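Local coordinates for protein tumor necrosis factor ligand superfamily member 9 (Mus musculus, PDB 6MKB) that acts as a cytokine of the tumor necrosis factor family, binding the receptor TNFRSF9 and inducing the proliferation of activated peripheral blood T-cells, at residues B[11-16]-B[157-162]; B[64-69]-B[101-106]; B[69-74]-B[148-153]; B[81-86]-B[133-138]. All blocks are in the same frame, centred on the assembly; numbering follows the deposited sequence.

This extracellular TNF homology domain illustrates how a jelly-roll is tied together by contacts between residues far apart in sequence. Segment 11-16 comes first but finds its partner, 157-162, only near the end of the chain, so contact 1 closes a loop that encloses the other three. Contact 2 closes the shortest loop, 64-69 to 101-106, and packs the two sheets face to face. Contact 3 starts at S69, which it shares with contact 2, and runs to 148-153; the two cross. Contact 4, 81-86 with 133-138, also crosses contact 2 but nests inside contact 3. Contacts 1 and 3 pair strand 149-166 with its neighbours; contact 4 pairs 80-90 with 129-140 in the other sheet, beside the glycan.

Contact 1: residues B[11-16]-B[157-162]; sequences AKLLAK and TSFGLF
L13 and F159 form a hydrogen-bonded antiparallel pair between strands 10-15 and 149-166, and the leucine illustrates how backbone pairing sets side-chain packing. L13 CB lies 3.5 Å from F159 O, the same carbonyl that accepts the L13 N-H at 2.7 Å. Because CG is turned beside the backbone N (chi1 -53°), it stays near that oxygen, and the side chain runs alongside the phenylalanine in the same direction. At the tip, L13 CD1 approaches the ring obliquely, 4.1 Å from F159 CD2. F159 N returns a bond to L13 O, A11 and L161 repeat the reciprocal pair, and A15 N ends the series with a nearly straight bond (174°) to T157 O. On the other face of the sheet, K12 CE rests on S158 CB at 3.7 Å. G160 CA brings a CA-H to A11 O, 3.1 Å away. T157 turns its hydroxyl to K67 N. Strand 149-166 is thus flanked by 10-15 and by 58-70, to which S158 and G160 bond through their backbones, while F159 reaches W28 of strand 24-29 and L131 and V133 of strand 129-140 in the core.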
# COMPACT_ATOMS: atom_id res chain seq x y z
N ALA B 11 -1.56 -7.76 12.21
CA ALA B 11 -0.42 -8.62 11.89
C ALA B 11 0.40 -8.02 10.76
O ALA B 11 -0.16 -7.44 9.84
CB ALA B 11 -0.90 -10.01 11.51
N LYS B 12 1.72 -8.15 10.84
CA LYS B 12 2.67 -7.73 9.80
C LYS B 12 3.81 -8.73 9.79
O LYS B 12 4.69 -8.67 10.65
CB LYS B 12 3.19 -6.29 9.98
CG LYS B 12 3.95 -5.80 8.74
CD LYS B 12 4.62 -4.43 8.90
CE LYS B 12 5.65 -4.27 7.81
NZ LYS B 12 6.21 -2.90 7.75
N LEU B 13 3.73 -9.69 8.87
CA LEU B 13 4.71 -10.76 8.68
C LEU B 13 5.78 -10.30 7.72
O LEU B 13 5.48 -9.50 6.85
CB LEU B 13 4.05 -12.07 8.17
CG LEU B 13 2.86 -12.59 8.98
CD1 LEU B 13 2.27 -13.81 8.35
CD2 LEU B 13 3.23 -12.88 10.41
N LEU B 14 7.01 -10.77 7.89
CA LEU B 14 8.15 -10.40 7.04
C LEU B 14 8.64 -11.65 6.34
O LEU B 14 8.81 -12.68 6.98
CB LEU B 14 9.28 -9.72 7.86
CG LEU B 14 8.90 -8.50 8.73
CD1 LEU B 14 10.12 -7.97 9.43
CD2 LEU B 14 8.26 -7.38 7.90
N ALA B 15 8.77 -11.57 5.02
CA ALA B 15 9.10 -12.72 4.19
C ALA B 15 10.49 -13.27 4.47
O ALA B 15 11.45 -12.51 4.58
CB ALA B 15 8.97 -12.35 2.72
N LYS B 16 10.59 -14.60 4.55
CA LYS B 16 11.88 -15.28 4.65
C LYS B 16 12.62 -15.05 3.33
O LYS B 16 11.98 -14.79 2.31
CB LYS B 16 11.69 -16.77 4.95
CG LYS B 16 11.38 -17.07 6.41
CD LYS B 16 11.52 -18.55 6.68
CE LYS B 16 11.04 -18.93 8.06
NZ LYS B 16 11.26 -20.38 8.34
N THR B 157 10.04 -7.92 2.16
CA THR B 157 8.68 -8.03 1.67
C THR B 157 7.79 -8.35 2.91
O THR B 157 8.21 -9.08 3.82
CB THR B 157 8.67 -9.11 0.56
OG1 THR B 157 9.37 -8.59 -0.57
CG2 THR B 157 7.26 -9.61 0.18
N SER B 158 6.61 -7.76 2.96
CA SER B 158 5.71 -7.94 4.09
C SER B 158 4.29 -8.25 3.64
O SER B 158 3.87 -7.97 2.50
CB SER B 158 5.72 -6.71 4.99
OG SER B 158 5.26 -5.57 4.28
N PHE B 159 3.56 -8.87 4.54
CA PHE B 159 2.17 -9.22 4.37
C PHE B 159 1.52 -9.11 5.73
O PHE B 159 2.12 -9.48 6.74
CB PHE B 159 2.04 -10.62 3.75
CG PHE B 159 0.84 -11.47 4.07
CD1 PHE B 159 -0.44 -11.05 3.72
CD2 PHE B 159 1.00 -12.75 4.60
CE1 PHE B 159 -1.56 -11.85 3.99
CE2 PHE B 159 -0.11 -13.57 4.82
CZ PHE B 159 -1.38 -13.12 4.53
N GLY B 160 0.31 -8.56 5.74
CA GLY B 160 -0.46 -8.44 6.97
C GLY B 160 -1.90 -8.02 6.76
O GLY B 160 -2.39 -7.97 5.62
N LEU B 161 -2.58 -7.72 7.86
CA LEU B 161 -3.97 -7.28 7.91
C LEU B 161 -4.30 -6.71 9.25
O LEU B 161 -3.51 -6.83 10.20
CB LEU B 161 -5.01 -8.41 7.56
CG LEU B 161 -4.79 -9.87 8.04
CD1 LEU B 161 -4.65 -9.99 9.51
CD2 LEU B 161 -5.94 -10.72 7.67
N PHE B 162 -5.45 -6.04 9.32
CA PHE B 162 -6.01 -5.50 10.54
C PHE B 162 -7.52 -5.47 10.47
O PHE B 162 -8.08 -5.18 9.42
CB PHE B 162 -5.43 -4.14 10.91
CG PHE B 162 -5.27 -3.05 9.89
CD1 PHE B 162 -6.30 -2.16 9.64
CD2 PHE B 162 -4.01 -2.78 9.33
CE1 PHE B 162 -6.09 -1.05 8.79
CE2 PHE B 162 -3.81 -1.68 8.49
CZ PHE B 162 -4.84 -0.81 8.24

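Contact 2: residues B[64-69]-B[101-106]; sequences LELKLS and LTVELF. With NA (sodium ion), chain O.
L101 and V103 face L64 and L66 across the interior of the jelly-roll, the two-sheet beta-sandwich of the TNF family. The segments lie in opposing sheets: their short axes are 8.4 Å apart at closest approach and run at 30° to each other, and no hydrogen bond passes between them. What joins them is apolar packing. L101, with CG anti to the backbone N (chi1 169°), sends the CD2 methyl against the backbone of strand 58-70, where it lies 3.6 Å from L64 O and 3.7 Å from L66 N. L101 CD2 also meets L66 CB at 4.0 Å. One step on, L66 CD2 touches V103 CG2 at 3.8 Å, the two side chains crossing obliquely. This layer is widened by F159 and V133 beside L64, by L151 beside L66 and by W119 beside L101.

Polar bonds are made within the sheets instead. The backbones of L64 and L66 pair with strand 115-125, that of E65 with S158, and T102 OG1 bonds S84 OG of the neighbouring strand.

Of the two segments, only 64-69 takes part in the third kind of interaction, a sodium site at its far end. N155 O completes the three protein ligands of this ion, and the other two come from the strand: K67 O at 2.8 Å and S69 OG at 2.7 Å.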
# COMPACT_ATOMS: atom_id res chain seq x y z
N LEU B 64 -0.12 -6.06 1.21
CA LEU B 64 1.05 -6.69 0.63
C LEU B 64 2.03 -5.62 0.25
O LEU B 64 1.63 -4.60 -0.32
CB LEU B 64 0.71 -7.51 -0.61
CG LEU B 64 -0.18 -8.74 -0.45
CD1 LEU B 64 -0.66 -9.26 -1.84
CD2 LEU B 64 0.56 -9.86 0.30
N GLU B 65 3.32 -5.85 0.55
CA GLU B 65 4.37 -4.94 0.13
C GLU B 65 5.53 -5.74 -0.43
O GLU B 65 6.18 -6.47 0.31
CB GLU B 65 4.81 -4.03 1.27
CG GLU B 65 5.81 -3.00 0.79
CD GLU B 65 6.09 -1.87 1.76
OE1 GLU B 65 6.94 -1.02 1.41
OE2 GLU B 65 5.48 -1.85 2.85
N LEU B 66 5.73 -5.66 -1.75
CA LEU B 66 6.79 -6.35 -2.46
C LEU B 66 8.02 -5.48 -2.52
O LEU B 66 7.95 -4.33 -2.96
CB LEU B 66 6.34 -6.71 -3.89
CG LEU B 66 7.38 -7.42 -4.79
CD1 LEU B 66 7.81 -8.78 -4.21
CD2 LEU B 66 6.82 -7.64 -6.20
N LYS B 67 9.14 -6.04 -2.06
CA LYS B 67 10.44 -5.37 -2.14
C LYS B 67 11.36 -6.28 -2.93
O LYS B 67 11.79 -7.31 -2.42
CB LYS B 67 10.98 -4.99 -0.76
CG LYS B 67 10.13 -3.92 -0.07
CD LYS B 67 10.90 -3.32 1.09
CE LYS B 67 10.05 -2.38 1.91
NZ LYS B 67 10.74 -1.96 3.14
N LEU B 68 11.54 -5.97 -4.22
CA LEU B 68 12.40 -6.72 -5.14
C LEU B 68 13.75 -6.12 -5.16
O LEU B 68 13.89 -4.97 -5.60
CB LEU B 68 11.85 -6.68 -6.58
CG LEU B 68 10.84 -7.67 -7.05
CD1 LEU B 68 10.67 -7.49 -8.54
CD2 LEU B 68 11.26 -9.09 -6.75
N SER B 69 14.75 -6.88 -4.75
CA SER B 69 16.13 -6.41 -4.73
C SER B 69 16.89 -6.95 -5.93
O SER B 69 16.90 -8.17 -6.14
CB SER B 69 16.82 -6.84 -3.44
OG SER B 69 16.22 -6.20 -2.32
N LEU B 101 -0.61 -8.19 -6.34
CA LEU B 101 0.27 -7.05 -6.48
C LEU B 101 1.22 -7.42 -7.60
O LEU B 101 2.02 -8.33 -7.42
CB LEU B 101 0.99 -6.77 -5.14
CG LEU B 101 2.17 -5.75 -5.10
CD1 LEU B 101 1.81 -4.43 -5.76
CD2 LEU B 101 2.59 -5.46 -3.68
N THR B 102 1.10 -6.76 -8.77
CA THR B 102 1.95 -7.07 -9.92
C THR B 102 2.86 -5.88 -10.25
O THR B 102 2.46 -4.72 -10.17
CB THR B 102 1.10 -7.50 -11.11
OG1 THR B 102 0.19 -8.51 -10.68
CG2 THR B 102 1.91 -8.05 -12.28
N VAL B 103 4.12 -6.19 -10.59
CA VAL B 103 5.16 -5.27 -11.04
C VAL B 103 5.54 -5.68 -12.47
O VAL B 103 5.97 -6.80 -12.70
CB VAL B 103 6.38 -5.24 -10.11
CG1 VAL B 103 7.48 -4.33 -10.66
CG2 VAL B 103 5.98 -4.84 -8.70
N GLU B 104 5.33 -4.79 -13.41
CA GLU B 104 5.64 -5.04 -14.82
C GLU B 104 7.02 -4.49 -15.11
O GLU B 104 7.33 -3.35 -14.74
CB GLU B 104 4.58 -4.43 -15.74
CG GLU B 104 3.52 -5.44 -16.15
CD GLU B 104 2.16 -4.92 -16.53
OE1 GLU B 104 2.08 -3.93 -17.30
OE2 GLU B 104 1.15 -5.51 -16.07
N LEU B 105 7.88 -5.31 -15.72
CA LEU B 105 9.24 -4.88 -16.06
C LEU B 105 9.33 -4.71 -17.58
O LEU B 105 9.19 -5.69 -18.29
CB LEU B 105 10.28 -5.88 -15.53
CG LEU B 105 10.38 -6.06 -14.01
CD1 LEU B 105 11.21 -7.30 -13.65
CD2 LEU B 105 11.00 -4.85 -13.35
N PHE B 106 9.45 -3.45 -18.07
CA PHE B 106 9.53 -3.05 -19.50
C PHE B 106 10.77 -2.25 -19.77
O PHE B 106 11.08 -1.39 -18.96
CB PHE B 106 8.34 -2.16 -19.95
CG PHE B 106 6.94 -2.64 -19.73
CD1 PHE B 106 6.37 -3.58 -20.59
CD2 PHE B 106 6.14 -2.04 -18.77
CE1 PHE B 106 5.04 -3.99 -20.41
CE2 PHE B 106 4.82 -2.43 -18.61
CZ PHE B 106 4.29 -3.43 -19.41
NA NA O . 14.22 -7.54 -1.12

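Contact 3: residues B[69-74]-B[148-153]; sequences SPTFTN and DWELSY. With NA (sodium ion), chain O.
Between S69-P70 and W149-E150 runs a short antiparallel bridge, continued by a type I turn whose T71, T73 and N74 bond to D148, where strand 58-70 ends and strand 149-166 begins. S69 and E150 exchange two backbone hydrogen bonds. The turn, T71 to N74, is closed by N74 N bonding T71 O and wraps around the aspartate. D148 O is gripped twice, by T71 N at 3.0 Å and by N74 ND2 at 2.8 Å, and the two donors arrive from opposite faces of the carbonyl plane. The D148 carboxylate is used as well: T73 OG1 donates to OD1 at 2.7 Å, coming from above its plane. N74 has CG anti to its backbone N (chi1 -164°), a turn that brings the amide over one face of the W149 indole. N74 ND2 stands 3.3 Å above the W149 ring plane, offset toward the rim, its amide nearly upright at 81°. P70 lies over the same face and brings CD to 3.9 Å from W149 CZ3, so one ring supports both the proline and the turn. On the other side of the bridge T71 CG2 rests on E150 CG at 3.9 Å, while T71 OG1 bonds R147 O. W149 also packs on L68 and on L21, and L151 on L66 and L68, which seats the start of strand 149-166 against strand 58-70.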
# COMPACT_ATOMS: atom_id res chain seq x y z
N SER B 69 14.75 -6.88 -4.75
CA SER B 69 16.13 -6.41 -4.73
C SER B 69 16.89 -6.95 -5.93
O SER B 69 16.90 -8.17 -6.14
CB SER B 69 16.82 -6.84 -3.44
OG SER B 69 16.22 -6.20 -2.32
N PRO B 70 17.58 -6.07 -6.71
CA PRO B 70 18.39 -6.56 -7.85
C PRO B 70 19.63 -7.26 -7.35
O PRO B 70 20.19 -6.85 -6.34
CB PRO B 70 18.73 -5.29 -8.63
CG PRO B 70 18.67 -4.19 -7.63
CD PRO B 70 17.68 -4.59 -6.58
N THR B 71 20.05 -8.33 -8.04
CA THR B 71 21.25 -9.09 -7.65
C THR B 71 22.47 -8.64 -8.46
O THR B 71 22.35 -7.83 -9.39
CB THR B 71 21.02 -10.58 -7.82
OG1 THR B 71 20.85 -10.86 -9.21
CG2 THR B 71 19.88 -11.11 -6.98
N PHE B 72 23.65 -9.19 -8.12
CA PHE B 72 24.91 -8.92 -8.81
C PHE B 72 24.79 -9.09 -10.33
O PHE B 72 25.32 -8.27 -11.08
CB PHE B 72 26.03 -9.84 -8.27
CG PHE B 72 27.38 -9.55 -8.87
CD1 PHE B 72 28.20 -8.55 -8.35
CD2 PHE B 72 27.84 -10.27 -9.97
CE1 PHE B 72 29.44 -8.27 -8.92
CE2 PHE B 72 29.06 -9.97 -10.56
CZ PHE B 72 29.85 -8.97 -10.03
N THR B 73 24.10 -10.17 -10.80
CA THR B 73 23.96 -10.50 -12.22
C THR B 73 22.99 -9.57 -12.96
O THR B 73 22.92 -9.64 -14.20
CB THR B 73 23.51 -11.96 -12.39
OG1 THR B 73 22.30 -12.18 -11.65
CG2 THR B 73 24.59 -12.96 -11.98
N ASN B 74 22.21 -8.74 -12.21
CA ASN B 74 21.23 -7.83 -12.80
C ASN B 74 21.91 -6.62 -13.44
O ASN B 74 22.53 -5.83 -12.73
CB ASN B 74 20.22 -7.37 -11.74
CG ASN B 74 18.96 -6.74 -12.30
OD1 ASN B 74 18.93 -6.11 -13.36
ND2 ASN B 74 17.86 -6.91 -11.59
N ASP B 148 18.32 -12.68 -11.36
CA ASP B 148 18.57 -11.25 -11.38
C ASP B 148 17.78 -10.47 -10.32
O ASP B 148 18.05 -9.29 -10.11
CB ASP B 148 18.33 -10.69 -12.80
CG ASP B 148 19.45 -11.04 -13.80
OD1 ASP B 148 20.30 -11.93 -13.47
OD2 ASP B 148 19.49 -10.42 -14.89
N TRP B 149 16.86 -11.12 -9.61
CA TRP B 149 16.08 -10.49 -8.54
C TRP B 149 15.97 -11.42 -7.37
O TRP B 149 16.00 -12.63 -7.54
CB TRP B 149 14.68 -10.08 -9.01
CG TRP B 149 14.66 -9.04 -10.10
CD1 TRP B 149 14.58 -9.27 -11.43
CD2 TRP B 149 14.72 -7.61 -9.93
NE1 TRP B 149 14.55 -8.08 -12.11
CE2 TRP B 149 14.62 -7.04 -11.22
CE3 TRP B 149 14.78 -6.76 -8.81
CZ2 TRP B 149 14.61 -5.65 -11.42
CZ3 TRP B 149 14.74 -5.38 -9.01
CH2 TRP B 149 14.66 -4.84 -10.30
N GLU B 150 15.81 -10.85 -6.16
CA GLU B 150 15.70 -11.63 -4.94
C GLU B 150 14.83 -10.92 -3.91
O GLU B 150 14.60 -9.70 -4.00
CB GLU B 150 17.10 -11.91 -4.34
CG GLU B 150 17.77 -10.68 -3.74
CD GLU B 150 19.15 -10.83 -3.15
OE1 GLU B 150 19.87 -9.82 -3.08
OE2 GLU B 150 19.52 -11.96 -2.74
N LEU B 151 14.36 -11.69 -2.92
CA LEU B 151 13.64 -11.19 -1.76
C LEU B 151 14.57 -11.38 -0.61
O LEU B 151 14.85 -12.52 -0.25
CB LEU B 151 12.29 -11.92 -1.51
CG LEU B 151 11.25 -11.98 -2.63
CD1 LEU B 151 9.93 -12.51 -2.08
CD2 LEU B 151 11.02 -10.62 -3.27
N SER B 152 15.15 -10.30 -0.08
CA SER B 152 16.11 -10.42 1.00
C SER B 152 15.94 -9.37 2.10
O SER B 152 15.42 -8.30 1.87
CB SER B 152 17.53 -10.33 0.46
OG SER B 152 17.79 -9.09 -0.17
N TYR B 153 16.44 -9.69 3.28
CA TYR B 153 16.55 -8.79 4.42
C TYR B 153 17.80 -7.90 4.15
O TYR B 153 18.76 -8.44 3.59
CB TYR B 153 16.68 -9.61 5.71
CG TYR B 153 16.88 -8.75 6.93
CD1 TYR B 153 15.79 -8.24 7.63
CD2 TYR B 153 18.16 -8.40 7.36
CE1 TYR B 153 15.97 -7.40 8.73
CE2 TYR B 153 18.35 -7.55 8.45
CZ TYR B 153 17.24 -7.06 9.13
OH TYR B 153 17.40 -6.22 10.20
NA NA O . 14.22 -7.54 -1.12

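Contact 4: residues B[81-86]-B[133-138]; sequences GWVSLV and VGLRAY. With NAG (2-acetamido-2-deoxy-beta-D-glucopyranose), chain F; NAG (2-acetamido-2-deoxy-beta-D-glucopyranose), chain C.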
# COMPACT_ATOMS: atom_id res chain seq x y z
N GLY B 81 9.46 -8.69 -18.20
CA GLY B 81 8.33 -9.54 -17.86
C GLY B 81 7.55 -8.95 -16.70
O GLY B 81 7.19 -7.77 -16.72
N TRP B 82 7.26 -9.77 -15.68
CA TRP B 82 6.47 -9.33 -14.53
C TRP B 82 6.72 -10.18 -13.29
O TRP B 82 7.10 -11.33 -13.39
CB TRP B 82 4.96 -9.35 -14.88
CG TRP B 82 4.46 -10.66 -15.40
CD1 TRP B 82 4.34 -11.02 -16.71
CD2 TRP B 82 4.01 -11.78 -14.63
NE1 TRP B 82 3.84 -12.30 -16.80
CE2 TRP B 82 3.63 -12.79 -15.54
CE3 TRP B 82 3.90 -12.03 -13.25
CZ2 TRP B 82 3.17 -14.05 -15.11
CZ3 TRP B 82 3.42 -13.26 -12.83
CH2 TRP B 82 3.07 -14.26 -13.76
N VAL B 83 6.50 -9.57 -12.13
CA VAL B 83 6.62 -10.23 -10.82
C VAL B 83 5.35 -9.90 -10.04
O VAL B 83 4.92 -8.75 -10.00
CB VAL B 83 7.91 -9.89 -10.04
CG1 VAL B 83 8.01 -10.74 -8.77
CG2 VAL B 83 9.14 -10.07 -10.91
N SER B 84 4.75 -10.92 -9.42
CA SER B 84 3.51 -10.83 -8.68
C SER B 84 3.58 -11.43 -7.29
O SER B 84 4.25 -12.43 -7.08
CB SER B 84 2.44 -11.59 -9.45
OG SER B 84 1.45 -10.73 -9.96
N LEU B 85 2.81 -10.83 -6.35
CA LEU B 85 2.49 -11.33 -5.01
C LEU B 85 1.01 -11.61 -5.07
O LEU B 85 0.22 -10.68 -5.29
CB LEU B 85 2.83 -10.36 -3.88
CG LEU B 85 4.30 -10.13 -3.49
CD1 LEU B 85 4.36 -9.36 -2.20
CD2 LEU B 85 5.09 -11.44 -3.36
N VAL B 86 0.63 -12.90 -5.04
CA VAL B 86 -0.77 -13.31 -5.18
C VAL B 86 -1.33 -13.73 -3.84
O VAL B 86 -0.82 -14.67 -3.24
CB VAL B 86 -0.92 -14.44 -6.25
CG1 VAL B 86 -2.38 -14.84 -6.43
CG2 VAL B 86 -0.31 -14.04 -7.60
N VAL B 133 0.46 -16.40 0.67
CA VAL B 133 0.90 -15.52 -0.41
C VAL B 133 1.82 -16.29 -1.35
O VAL B 133 2.84 -16.84 -0.93
CB VAL B 133 1.59 -14.24 0.14
CG1 VAL B 133 2.04 -13.30 -1.00
CG2 VAL B 133 0.68 -13.51 1.12
N GLY B 134 1.47 -16.28 -2.62
CA GLY B 134 2.27 -16.90 -3.66
C GLY B 134 3.10 -15.90 -4.42
O GLY B 134 2.63 -14.82 -4.79
N LEU B 135 4.37 -16.24 -4.62
CA LEU B 135 5.25 -15.46 -5.46
C LEU B 135 5.06 -16.00 -6.92
O LEU B 135 5.11 -17.20 -7.12
CB LEU B 135 6.70 -15.58 -4.97
CG LEU B 135 7.80 -14.97 -5.89
CD1 LEU B 135 7.73 -13.43 -5.94
CD2 LEU B 135 9.18 -15.44 -5.46
N ARG B 136 4.77 -15.12 -7.88
CA ARG B 136 4.64 -15.47 -9.30
C ARG B 136 5.58 -14.59 -10.13
O ARG B 136 5.75 -13.42 -9.82
CB ARG B 136 3.18 -15.32 -9.83
CG ARG B 136 2.15 -16.34 -9.31
CD ARG B 136 2.67 -17.77 -9.33
NE ARG B 136 2.71 -18.27 -7.95
CZ ARG B 136 2.00 -19.29 -7.51
NH1 ARG B 136 1.24 -19.99 -8.34
NH2 ARG B 136 2.10 -19.68 -6.24
N ALA B 137 6.20 -15.16 -11.17
CA ALA B 137 7.10 -14.41 -12.03
C ALA B 137 7.31 -15.07 -13.40
O ALA B 137 7.46 -16.29 -13.49
CB ALA B 137 8.45 -14.20 -11.34
N TYR B 138 7.31 -14.26 -14.44
CA TYR B 138 7.66 -14.62 -15.80
C TYR B 138 8.75 -13.64 -16.23
O TYR B 138 8.46 -12.46 -16.42
CB TYR B 138 6.46 -14.62 -16.76
CG TYR B 138 6.88 -14.82 -18.21
CD1 TYR B 138 7.63 -15.93 -18.59
CD2 TYR B 138 6.56 -13.88 -19.19
CE1 TYR B 138 8.05 -16.10 -19.91
CE2 TYR B 138 6.94 -14.06 -20.51
CZ TYR B 138 7.68 -15.18 -20.87
OH TYR B 138 8.07 -15.38 -22.18
C1 NAG F . 4.45 -18.14 -18.52
C2 NAG F . 3.89 -16.98 -19.34
C3 NAG F . 3.85 -17.31 -20.84
C4 NAG F . 5.18 -17.86 -21.36
C5 NAG F . 5.67 -19.02 -20.48
C6 NAG F . 7.08 -19.47 -20.83
C7 NAG F . 2.27 -15.35 -18.46
C8 NAG F . 0.89 -15.21 -17.88
N2 NAG F . 2.59 -16.59 -18.83
O3 NAG F . 3.51 -16.14 -21.60
O4 NAG F . 5.03 -18.27 -22.73
O5 NAG F . 5.67 -18.65 -19.09
O6 NAG F . 7.60 -20.28 -19.79
O7 NAG F . 3.01 -14.38 -18.57
C1 NAG C . 5.44 -18.98 -13.34
C2 NAG C . 6.39 -19.55 -14.39
C3 NAG C . 6.23 -18.75 -15.69
C4 NAG C . 4.77 -18.60 -16.14
C5 NAG C . 3.89 -18.14 -14.98
C6 NAG C . 2.41 -18.15 -15.33
C7 NAG C . 8.67 -20.27 -13.74
C8 NAG C . 9.79 -19.82 -12.86
N2 NAG C . 7.74 -19.34 -13.93
O3 NAG C . 7.03 -19.35 -16.72
O4 NAG C . 4.69 -17.65 -17.21
O5 NAG C . 4.09 -18.97 -13.83
O6 NAG C . 1.75 -17.32 -14.37
O7 NAG C . 8.67 -21.38 -14.24
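W82 has CG between its own backbone N and carbonyl carbon (chi1 54°), and this turn swings the indole across strand 129-140, with Y138 CB 3.3 Å above one face near the rim. The ring edge meets R136, whose CB lies in the ring plane, 3.6 Å from W82 CZ3. Y138 has CG anti to the backbone N (chi1 172°); its ring meets W82 NE1 at its edge, and the second N-acetylglucosamine of the glycan on N23 lies over one of its faces. The glycan thereby joins the contact. Its first N-acetylglucosamine donates N2 to A137 O at 3.1 Å, and the second accepts W82 NE1 at its O7, 2.9 Å away; this bond fixes the edge of the indole. Six backbone hydrogen bonds hold the strands beneath, the straightest being R136 N to S84 O and V86 N to G134 O (both 175°). On the opposite face V83 CG1 meets L135 CD1 at 3.9 Å, and L85 CB meets V133 CG1 at 4.2 Å, all within the core. This is an antiparallel strand pair in the outer sheet of a TNF-family jelly-roll, one face turned to the core and the other carrying W82, Y138 and the glycan.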